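PDB 2WZP: lactococcal phage P2 ORF15 from Lactococcus phage p2, which probably acts as the distal tail protein (Dit) of the phage, a structural component of the host-recognition baseplate at the tail tip. Local coordinates for residues Phe225-Ile230 against Val242-Asp247; Ser216-Lys221 against Phe317-Lys322; Thr270-Glu275 against Arg298-Glu303. One frame throughout, in Å; residues are numbered along the deposited sequence.

Contact 1 of 3, residues Phe225-Ile230 against Val242-Asp247; sequences FSFMGI and VRFLDD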
loop_
_atom_site.group_PDB
_atom_site.type_symbol
_atom_site.label_atom_id
_atom_site.label_comp_id
_atom_site.label_asym_id
_atom_site.label_seq_id
_atom_site.Cartn_x
_atom_site.Cartn_y
_atom_site.Cartn_z
ATOM N N PHE M 225 34.687 25.445 17.407
ATOM C CA PHE M 225 33.339 25.786 17.832
ATOM C C PHE M 225 33.448 26.969 18.745
ATOM O O PHE M 225 32.695 27.936 18.623
ATOM C CB PHE M 225 32.690 24.613 18.576
ATOM C CG PHE M 225 31.989 23.632 17.674
ATOM C CD1 PHE M 225 30.776 23.960 17.068
ATOM C CD2 PHE M 225 32.519 22.369 17.447
ATOM C CE1 PHE M 225 30.145 23.074 16.204
ATOM C CE2 PHE M 225 31.867 21.471 16.609
ATOM C CZ PHE M 225 30.696 21.837 15.978
ATOM N N SER M 226 34.413 26.880 19.661
ATOM C CA SER M 226 34.687 27.846 20.715
ATOM C C SER M 226 35.939 27.408 21.461
ATOM O O SER M 226 36.518 26.347 21.202
ATOM C CB SER M 226 33.510 27.864 21.704
ATOM O OG SER M 226 33.233 26.589 22.258
ATOM N N PHE M 227 36.326 28.207 22.423
ATOM C CA PHE M 227 37.458 27.870 23.258
ATOM C C PHE M 227 37.170 28.361 24.653
ATOM O O PHE M 227 36.284 29.197 24.885
ATOM C CB PHE M 227 38.796 28.435 22.697
ATOM C CG PHE M 227 38.804 29.934 22.531
ATOM C CD1 PHE M 227 38.367 30.522 21.345
ATOM C CD2 PHE M 227 39.174 30.761 23.580
ATOM C CE1 PHE M 227 38.331 31.904 21.209
ATOM C CE2 PHE M 227 39.130 32.141 23.445
ATOM C CZ PHE M 227 38.738 32.704 22.253
ATOM N N MET M 228 37.965 27.859 25.565
ATOM C CA MET M 228 37.952 28.200 26.963
ATOM C C MET M 228 39.421 28.362 27.407
ATOM O O MET M 228 40.306 27.635 26.940
ATOM C CB MET M 228 37.246 27.090 27.700
ATOM C CG MET M 228 37.054 27.372 29.115
ATOM S SD MET M 228 38.151 26.300 30.000
ATOM C CE MET M 228 37.671 26.718 31.612
ATOM N N GLY M 229 39.681 29.347 28.248
ATOM C CA GLY M 229 41.044 29.600 28.697
ATOM C C GLY M 229 41.177 30.243 30.050
ATOM O O GLY M 229 40.237 30.887 30.537
ATOM N N ILE M 230 42.362 30.041 30.656
ATOM C CA ILE M 230 42.817 30.603 31.937
ATOM C C ILE M 230 43.972 31.489 31.565
ATOM O O ILE M 230 44.959 30.996 31.031
ATOM C CB ILE M 230 43.200 29.527 32.984
ATOM C CG1 ILE M 230 41.966 28.655 33.311
ATOM C CG2 ILE M 230 43.824 30.154 34.246
ATOM C CD1 ILE M 230 41.486 28.638 34.737
ATOM N N VAL M 242 43.646 38.571 25.116
ATOM C CA VAL M 242 44.176 37.941 23.904
ATOM C C VAL M 242 43.655 38.653 22.656
ATOM O O VAL M 242 42.542 39.175 22.672
ATOM C CB VAL M 242 43.825 36.420 23.841
ATOM C CG1 VAL M 242 44.539 35.634 24.939
ATOM C CG2 VAL M 242 42.308 36.177 23.889
ATOM N N ARG M 243 44.446 38.650 21.568
ATOM C CA ARG M 243 44.021 39.195 20.272
ATOM C C ARG M 243 44.182 38.185 19.152
ATOM O O ARG M 243 45.048 37.307 19.230
ATOM C CB ARG M 243 44.678 40.530 19.930
ATOM C CG ARG M 243 46.150 40.467 19.573
ATOM C CD ARG M 243 46.612 41.878 19.380
ATOM N NE ARG M 243 47.912 41.945 18.733
ATOM C CZ ARG M 243 48.207 42.740 17.718
ATOM N NH1 ARG M 243 47.283 43.545 17.205
ATOM N NH2 ARG M 243 49.426 42.746 17.208
ATOM N N PHE M 244 43.346 38.311 18.111
ATOM C CA PHE M 244 43.335 37.395 16.986
ATOM C C PHE M 244 43.670 38.155 15.748
ATOM O O PHE M 244 43.101 39.215 15.497
ATOM C CB PHE M 244 41.962 36.710 16.851
ATOM C CG PHE M 244 41.686 35.704 17.942
ATOM C CD1 PHE M 244 41.990 34.360 17.762
ATOM C CD2 PHE M 244 41.138 36.103 19.158
ATOM C CE1 PHE M 244 41.768 33.438 18.783
ATOM C CE2 PHE M 244 40.937 35.185 20.186
ATOM C CZ PHE M 244 41.253 33.857 19.995
ATOM N N LEU M 245 44.585 37.595 14.962
ATOM C CA LEU M 245 45.077 38.161 13.715
ATOM C C LEU M 245 44.757 37.231 12.555
ATOM O O LEU M 245 44.897 36.017 12.690
ATOM C CB LEU M 245 46.608 38.357 13.799
ATOM C CG LEU M 245 47.237 38.933 15.087
ATOM C CD1 LEU M 245 48.716 38.904 14.970
ATOM C CD2 LEU M 245 46.848 40.389 15.317
ATOM N N ASP M 246 44.372 37.797 11.405
ATOM C CA ASP M 246 44.081 37.033 10.189
ATOM C C ASP M 246 45.377 36.574 9.492
ATOM O O ASP M 246 46.476 36.870 9.978
ATOM C CB ASP M 246 43.160 37.828 9.237
ATOM C CG ASP M 246 43.721 39.127 8.662
ATOM O OD1 ASP M 246 42.940 39.886 8.037
ATOM O OD2 ASP M 246 44.950 39.367 8.799
ATOM N N ASP M 247 45.252 35.853 8.363
ATOM C CA ASP M 247 46.395 35.333 7.610
ATOM C C ASP M 247 47.407 36.384 7.140
ATOM O O ASP M 247 48.592 36.060 7.038
ATOM C CB ASP M 247 45.977 34.368 6.494
ATOM C CG ASP M 247 44.905 34.872 5.550
ATOM O OD1 ASP M 247 44.180 34.028 4.976
ATOM O OD2 ASP M 247 44.738 36.112 5.436
#

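Contact 2 of 3, residues Ser216-Lys221 against Phe317-Lys322; sequences SRWDIK and FKIKRK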
loop_
_atom_site.group_PDB
_atom_site.type_symbol
_atom_site.label_atom_id
_atom_site.label_comp_id
_atom_site.label_asym_id
_atom_site.label_seq_id
_atom_site.Cartn_x
_atom_site.Cartn_y
_atom_site.Cartn_z
ATOM N N SER M 216 54.164 31.680 22.746
ATOM C CA SER M 216 53.064 32.376 23.420
ATOM C C SER M 216 51.863 32.511 22.474
ATOM O O SER M 216 50.878 33.140 22.826
ATOM C CB SER M 216 53.521 33.769 23.846
ATOM O OG SER M 216 53.702 34.603 22.711
ATOM N N ARG M 217 51.962 31.949 21.278
ATOM C CA ARG M 217 50.966 32.089 20.231
ATOM C C ARG M 217 50.273 30.822 19.833
ATOM O O ARG M 217 50.861 29.743 19.851
ATOM C CB ARG M 217 51.609 32.673 18.985
ATOM C CG ARG M 217 52.098 34.107 19.132
ATOM C CD ARG M 217 52.239 34.743 17.777
ATOM N NE ARG M 217 52.967 33.877 16.866
ATOM C CZ ARG M 217 54.251 34.036 16.588
ATOM N NH1 ARG M 217 54.935 35.041 17.125
ATOM N NH2 ARG M 217 54.865 33.200 15.765
ATOM N N TRP M 218 49.039 30.988 19.385
ATOM C CA TRP M 218 48.204 29.942 18.837
ATOM C C TRP M 218 48.256 30.112 17.336
ATOM O O TRP M 218 47.904 31.171 16.826
ATOM C CB TRP M 218 46.762 30.105 19.339
ATOM C CG TRP M 218 45.794 29.044 18.911
ATOM C CD1 TRP M 218 46.072 27.877 18.252
ATOM C CD2 TRP M 218 44.378 29.042 19.151
ATOM N NE1 TRP M 218 44.911 27.173 18.029
ATOM C CE2 TRP M 218 43.857 27.864 18.574
ATOM C CE3 TRP M 218 43.491 29.935 19.788
ATOM C CZ2 TRP M 218 42.487 27.566 18.597
ATOM C CZ3 TRP M 218 42.135 29.622 19.835
ATOM C CH2 TRP M 218 41.646 28.457 19.241
ATOM N N ASP M 219 48.720 29.080 16.635
ATOM C CA ASP M 219 48.773 29.068 15.178
ATOM C C ASP M 219 47.477 28.392 14.722
ATOM O O ASP M 219 47.315 27.165 14.838
ATOM C CB ASP M 219 50.037 28.351 14.688
ATOM C CG ASP M 219 50.155 28.222 13.189
ATOM O OD1 ASP M 219 49.801 29.194 12.472
ATOM O OD2 ASP M 219 50.623 27.164 12.727
ATOM N N ILE M 220 46.505 29.227 14.331
ATOM C CA ILE M 220 45.179 28.764 13.970
ATOM C C ILE M 220 45.147 28.330 12.518
ATOM O O ILE M 220 45.339 29.155 11.623
ATOM C CB ILE M 220 44.100 29.798 14.361
ATOM C CG1 ILE M 220 44.226 30.169 15.850
ATOM C CG2 ILE M 220 42.680 29.284 14.026
ATOM C CD1 ILE M 220 43.883 31.576 16.166
ATOM N N LYS M 221 44.947 27.015 12.291
ATOM C CA LYS M 221 44.921 26.406 10.963
ATOM C C LYS M 221 43.579 25.739 10.675
ATOM O O LYS M 221 43.275 25.463 9.514
ATOM C CB LYS M 221 46.072 25.386 10.793
ATOM C CG LYS M 221 47.442 25.821 11.332
ATOM C CD LYS M 221 48.591 25.879 10.297
ATOM C CE LYS M 221 48.639 27.105 9.387
ATOM N NZ LYS M 221 48.680 28.416 10.091
ATOM N N PHE M 317 44.623 27.028 27.345
ATOM C CA PHE M 317 43.409 26.859 26.551
ATOM C C PHE M 317 42.922 25.412 26.462
ATOM O O PHE M 317 43.717 24.466 26.507
ATOM C CB PHE M 317 43.650 27.417 25.136
ATOM C CG PHE M 317 43.352 28.884 24.924
ATOM C CD1 PHE M 317 42.704 29.317 23.777
ATOM C CD2 PHE M 317 43.728 29.833 25.869
ATOM C CE1 PHE M 317 42.453 30.667 23.567
ATOM C CE2 PHE M 317 43.439 31.182 25.679
ATOM C CZ PHE M 317 42.789 31.585 24.536
ATOM N N LYS M 318 41.605 25.263 26.314
ATOM C CA LYS M 318 40.878 24.026 26.021
ATOM C C LYS M 318 39.990 24.401 24.849
ATOM O O LYS M 318 39.018 25.142 25.013
ATOM C CB LYS M 318 40.066 23.523 27.214
ATOM C CG LYS M 318 39.553 22.107 27.029
ATOM C CD LYS M 318 38.643 21.712 28.169
ATOM C CE LYS M 318 38.267 20.271 28.032
ATOM N NZ LYS M 318 37.377 19.808 29.117
ATOM N N ILE M 319 40.434 24.032 23.653
ATOM C CA ILE M 319 39.770 24.372 22.395
ATOM C C ILE M 319 38.837 23.293 21.970
ATOM O O ILE M 319 39.187 22.117 22.039
ATOM C CB ILE M 319 40.826 24.702 21.333
ATOM C CG1 ILE M 319 41.669 25.921 21.778
ATOM C CG2 ILE M 319 40.194 24.935 19.974
ATOM C CD1 ILE M 319 43.047 25.711 21.747
ATOM N N LYS M 320 37.626 23.701 21.543
ATOM C CA LYS M 320 36.611 22.790 21.064
ATOM C C LYS M 320 36.735 22.797 19.553
ATOM O O LYS M 320 36.196 23.682 18.882
ATOM C CB LYS M 320 35.216 23.198 21.558
ATOM C CG LYS M 320 34.270 22.025 21.601
ATOM C CD LYS M 320 32.819 22.459 21.723
ATOM C CE LYS M 320 32.142 22.082 23.020
ATOM N NZ LYS M 320 30.765 22.619 23.045
ATOM N N ARG M 321 37.517 21.833 19.019
ATOM C CA ARG M 321 37.768 21.678 17.573
ATOM C C ARG M 321 36.500 21.251 16.845
ATOM O O ARG M 321 35.666 20.618 17.455
ATOM C CB ARG M 321 38.916 20.700 17.332
ATOM C CG ARG M 321 40.222 21.162 17.979
ATOM C CD ARG M 321 41.422 20.354 17.595
ATOM N NE ARG M 321 41.686 20.277 16.169
ATOM C CZ ARG M 321 42.865 20.527 15.616
ATOM N NH1 ARG M 321 43.029 20.397 14.307
ATOM N NH2 ARG M 321 43.903 20.874 16.371
ATOM N N LYS M 322 36.325 21.625 15.574
ATOM C CA LYS M 322 35.090 21.416 14.814
ATOM C C LYS M 322 35.282 20.588 13.553
ATOM O O LYS M 322 36.266 20.771 12.840
ATOM C CB LYS M 322 34.504 22.811 14.471
ATOM C CG LYS M 322 33.246 22.877 13.579
ATOM C CD LYS M 322 32.749 24.297 13.498
ATOM C CE LYS M 322 31.355 24.449 12.982
ATOM N NZ LYS M 322 31.345 24.720 11.540
#

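Contact 3 of 3, residues Thr270-Glu275 against Arg298-Glu303; sequences TDVNDE and RTRIIE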
loop_
_atom_site.group_PDB
_atom_site.type_symbol
_atom_site.label_atom_id
_atom_site.label_comp_id
_atom_site.label_asym_id
_atom_site.label_seq_id
_atom_site.Cartn_x
_atom_site.Cartn_y
_atom_site.Cartn_z
ATOM N N THR M 270 34.104 31.095 25.272
ATOM C CA THR M 270 33.334 31.644 24.142
ATOM C C THR M 270 32.145 30.767 23.705
ATOM O O THR M 270 31.445 31.112 22.747
ATOM C CB THR M 270 34.244 32.001 22.985
ATOM O OG1 THR M 270 34.827 30.813 22.473
ATOM C CG2 THR M 270 35.329 32.980 23.369
ATOM N N ASP M 271 31.923 29.630 24.404
ATOM C CA ASP M 271 30.803 28.720 24.141
ATOM C C ASP M 271 29.513 29.533 24.260
ATOM O O ASP M 271 29.250 30.060 25.329
ATOM C CB ASP M 271 30.820 27.571 25.170
ATOM C CG ASP M 271 29.715 26.536 25.095
ATOM O OD1 ASP M 271 28.678 26.803 24.431
ATOM O OD2 ASP M 271 29.840 25.492 25.763
ATOM N N VAL M 272 28.706 29.622 23.194
ATOM C CA VAL M 272 27.472 30.413 23.217
ATOM C C VAL M 272 26.498 30.070 24.328
ATOM O O VAL M 272 25.741 30.934 24.757
ATOM C CB VAL M 272 26.764 30.551 21.837
ATOM C CG1 VAL M 272 27.637 31.336 20.873
ATOM C CG2 VAL M 272 26.327 29.198 21.245
ATOM N N ASN M 273 26.523 28.811 24.788
ATOM C CA ASN M 273 25.618 28.282 25.810
ATOM C C ASN M 273 26.216 28.261 27.234
ATOM O O ASN M 273 25.528 27.959 28.208
ATOM C CB ASN M 273 25.084 26.929 25.378
ATOM C CG ASN M 273 24.442 26.982 24.013
ATOM O OD1 ASN M 273 23.471 27.719 23.763
ATOM N ND2 ASN M 273 24.987 26.217 23.090
ATOM N N ASP M 274 27.497 28.557 27.362
ATOM C CA ASP M 274 28.142 28.664 28.666
ATOM C C ASP M 274 29.236 29.709 28.597
ATOM O O ASP M 274 30.378 29.465 28.960
ATOM C CB ASP M 274 28.644 27.299 29.177
ATOM C CG ASP M 274 29.233 27.284 30.574
ATOM O OD1 ASP M 274 28.583 27.823 31.504
ATOM O OD2 ASP M 274 30.326 26.741 30.736
ATOM N N GLU M 275 28.865 30.893 28.119
ATOM C CA GLU M 275 29.741 32.041 27.877
ATOM C C GLU M 275 30.102 32.685 29.207
ATOM O O GLU M 275 29.209 33.059 29.962
ATOM C CB GLU M 275 29.052 33.024 26.897
ATOM C CG GLU M 275 29.964 34.087 26.323
ATOM C CD GLU M 275 29.359 35.024 25.300
ATOM O OE1 GLU M 275 30.144 35.738 24.636
ATOM O OE2 GLU M 275 28.114 35.060 25.164
ATOM N N ARG M 298 34.974 42.286 18.164
ATOM C CA ARG M 298 34.168 42.440 16.965
ATOM C C ARG M 298 33.342 41.183 16.730
ATOM O O ARG M 298 32.152 41.272 16.437
ATOM C CB ARG M 298 35.061 42.795 15.743
ATOM C CG ARG M 298 34.435 42.502 14.334
ATOM C CD ARG M 298 33.288 43.453 13.948
ATOM N NE ARG M 298 32.470 43.052 12.787
ATOM C CZ ARG M 298 31.404 42.249 12.832
ATOM N NH1 ARG M 298 31.044 41.665 13.973
ATOM N NH2 ARG M 298 30.710 41.995 11.731
ATOM N N THR M 299 33.971 40.014 16.891
ATOM C CA THR M 299 33.356 38.712 16.623
ATOM C C THR M 299 33.925 37.595 17.500
ATOM O O THR M 299 34.997 37.752 18.087
ATOM C CB THR M 299 33.530 38.373 15.127
ATOM O OG1 THR M 299 32.813 37.174 14.861
ATOM C CG2 THR M 299 35.024 38.178 14.714
ATOM N N ARG M 300 33.227 36.454 17.535
ATOM C CA ARG M 300 33.609 35.233 18.256
ATOM C C ARG M 300 34.096 34.233 17.200
ATOM O O ARG M 300 34.611 33.178 17.566
ATOM C CB ARG M 300 32.383 34.618 18.981
ATOM C CG ARG M 300 32.103 35.086 20.427
ATOM C CD ARG M 300 30.922 34.343 21.135
ATOM N NE ARG M 300 29.647 34.655 20.483
ATOM C CZ ARG M 300 29.162 33.999 19.427
ATOM N NH1 ARG M 300 29.793 32.932 18.949
ATOM N NH2 ARG M 300 28.035 34.402 18.849
ATOM N N ILE M 301 33.892 34.542 15.898
ATOM C CA ILE M 301 34.251 33.686 14.767
ATOM C C ILE M 301 35.767 33.781 14.524
ATOM O O ILE M 301 36.275 34.775 13.982
ATOM C CB ILE M 301 33.419 33.980 13.461
ATOM C CG1 ILE M 301 31.886 34.098 13.658
ATOM C CG2 ILE M 301 33.757 33.006 12.347
ATOM C CD1 ILE M 301 31.160 33.048 14.650
ATOM N N ILE M 302 36.470 32.722 14.919
ATOM C CA ILE M 302 37.920 32.625 14.828
ATOM C C ILE M 302 38.365 32.143 13.444
ATOM O O ILE M 302 38.035 31.028 13.021
ATOM C CB ILE M 302 38.513 31.802 16.010
ATOM C CG1 ILE M 302 38.029 32.296 17.412
ATOM C CG2 ILE M 302 40.009 31.671 15.926
ATOM C CD1 ILE M 302 38.004 33.843 17.753
ATOM N N GLU M 303 39.126 32.998 12.758
ATOM C CA GLU M 303 39.664 32.751 11.428
ATOM C C GLU M 303 41.067 32.165 11.529
ATOM O O GLU M 303 41.721 32.246 12.576
ATOM C CB GLU M 303 39.746 34.077 10.631
ATOM C CG GLU M 303 38.426 34.777 10.354
ATOM C CD GLU M 303 37.377 33.969 9.606
ATOM O OE1 GLU M 303 36.197 33.999 10.031
ATOM O OE2 GLU M 303 37.726 33.305 8.600
HETATM O O HOH W 1 34.669 31.405 19.726
HETATM O O HOH W 2 31.795 31.099 20.141
#

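Contact 1 of 3, residues Phe225-Ile230 against Val242-Asp247
Phe227 and Phe244 reach each other from strands 224-233 and 240-246, which belong to different sheets and lie well apart, with 12.8 Å between Phe227 CA and Phe244 CA. The contact is therefore made by side chains alone. Phe227 points toward the other strand, and Phe244 points back at it from the opposite direction. The closest atoms are Phe227 CZ and Phe244 CZ, 3.6 Å apart, in an oblique approach. Phe227 CE1 also packs on Phe244 CZ, at 3.7 Å. On the other ring, Phe244 CE2 comes within 3.9 Å of Phe227 CZ. The ring planes are turned 41° against each other and the centroids are 5.6 Å apart. The pair is neither stacked nor T-shaped. The first torsions differ. Phe227 holds CG between its backbone N and its carbonyl carbon (chi1 58°), whereas Phe244 holds CG beside its N (chi1 -71°). Both settings direct the rings into the core between the sheets.

The pair is part of a larger core. Phe227 also meets the ring of Phe317 at a small angle and touches Ile255, while Phe244 packs on Met307. Ile302 touches both phenylalanines. On the other side of strand 240-246, Arg243 forms salt bridges with Glu251 and Glu308, and Leu245 CD2 lies over its guanidinium.

The joined parts are the two sheets of a beta sandwich, consistent with the galectin-like fold known for Dit C-terminal domains. Both touching residues are buried and apolar. Their contact thus rests on dispersion and the exclusion of water, with no polar group to satisfy across it.

Contact 2 of 3, residues Ser216-Lys221 against Phe317-Lys322
Trp218 is the centre of this contact, and its indole rests against Ile319 and Phe317. It comes from the short strand 218-220, at the border of one sheet, and reaches toward strand 312-322 of the other. The nearest CA atoms, those of Trp218 and Phe317, are 9.6 Å apart. The strands are not paired and meet only through their side chains, from facing sheets. With CG anti to the backbone N (chi1 -177°), the indole extends from its strand and brings its six-membered ring over Ile319.

Ile319 approaches from the opposite direction. Its CD1 lies over the face of that ring, 4.0 Å from the centroid and 22° off the ring normal, a CH-pi contact. The same side chain adds CG1, which is 3.6 Å from Trp218 CH2, and CG2 flanks the same end of the indole. The opposite face is covered by Ile220 CG1 from the same strand, so the indole is sandwiched between two isoleucines.

Phe317 crosses the tryptophan at about a right angle. Its CE1 is 3.9 Å from Trp218 CZ3, and the indole atom sits at the edge of the phenylalanine ring, near its plane. The ring planes are 71° apart, with the pair oblique overall. Met307 and Leu170 also pack on Trp218, and Phe172 meets Phe317 edge-to-face.

Away from this core, Lys221 NZ bridges to Asp219 OD1 at 2.7 Å, on the syn side but tilted out of the carboxylate plane. Trp218 fills the interface between the two sheets of the beta sandwich. The chemistry there is wholly apolar and aromatic. Contacts on both faces, with Phe317 beside the CE3-CZ3 side, would be expected to limit tilting of the indole.

Contact 3 of 3, residues Thr270-Glu275 against Arg298-Glu303
Arg300 presents one face of its guanidinium to Val272, whose CG1 sits 3.3 Å above the plane, toward the rim. The bend at chi3 (-66°) sets that face against the valine. Glu275 approaches obliquely, its carboxylate plane turned 88° from the guanidinium. Glu275 OE1 stays 4.3 Å from Arg300 NE, beyond salt-bridge distance, and accepts instead from Tyr277. Arg300 CD packs against the Thr270 carbonyl oxygen.

Two waters join the loops. One lies 2.8 Å from Thr270 OG1 and donates to Arg300 O. Thr270 OG1 also hydrogen-bonds with the backbone N of Phe227, which ties this loop to strand 224-233. The other water donates to Thr270 O and accepts from Arg300 NH1 at 3.0 Å. Outward, Arg300 NH2 and Glu275 OE2 pair with an acidic and a basic side chain of another protein. Asn273 hydrogen-bonds to Gly77 and Met79 of a second subunit.

The loop between strands 265-269 and 276-281 is thus a type I beta turn, Asp271 to Asp274, with an Asx turn from Asp271 OD1 to Asn273 N. The loop ahead of strand 305-310 holds an ST turn, Thr299 OG1 accepting from Ile301 N.

Overall arrangement
All three contacts lie in the C-terminal domain of this Dit protein. Contacts 1 and 2 both join the six-stranded sheet to the four-stranded one, and their centres are about 7 Å apart. Strands 224-233 and 312-322 are neighbours in the larger sheet, so Phe227 and Phe317 connect the two contacts into one core. Contact 3 joins two loops, with its centre about 9 Å from that of contact 1 and 13 Å from that of contact 2. Along the chain, segment 216-221 comes first, then contact 1, then contact 3, and segment 317-322 comes last. Ile302 links contact 3 to both others. The sandwich core thus adjoins loops that meet neighbouring chains of the assembly.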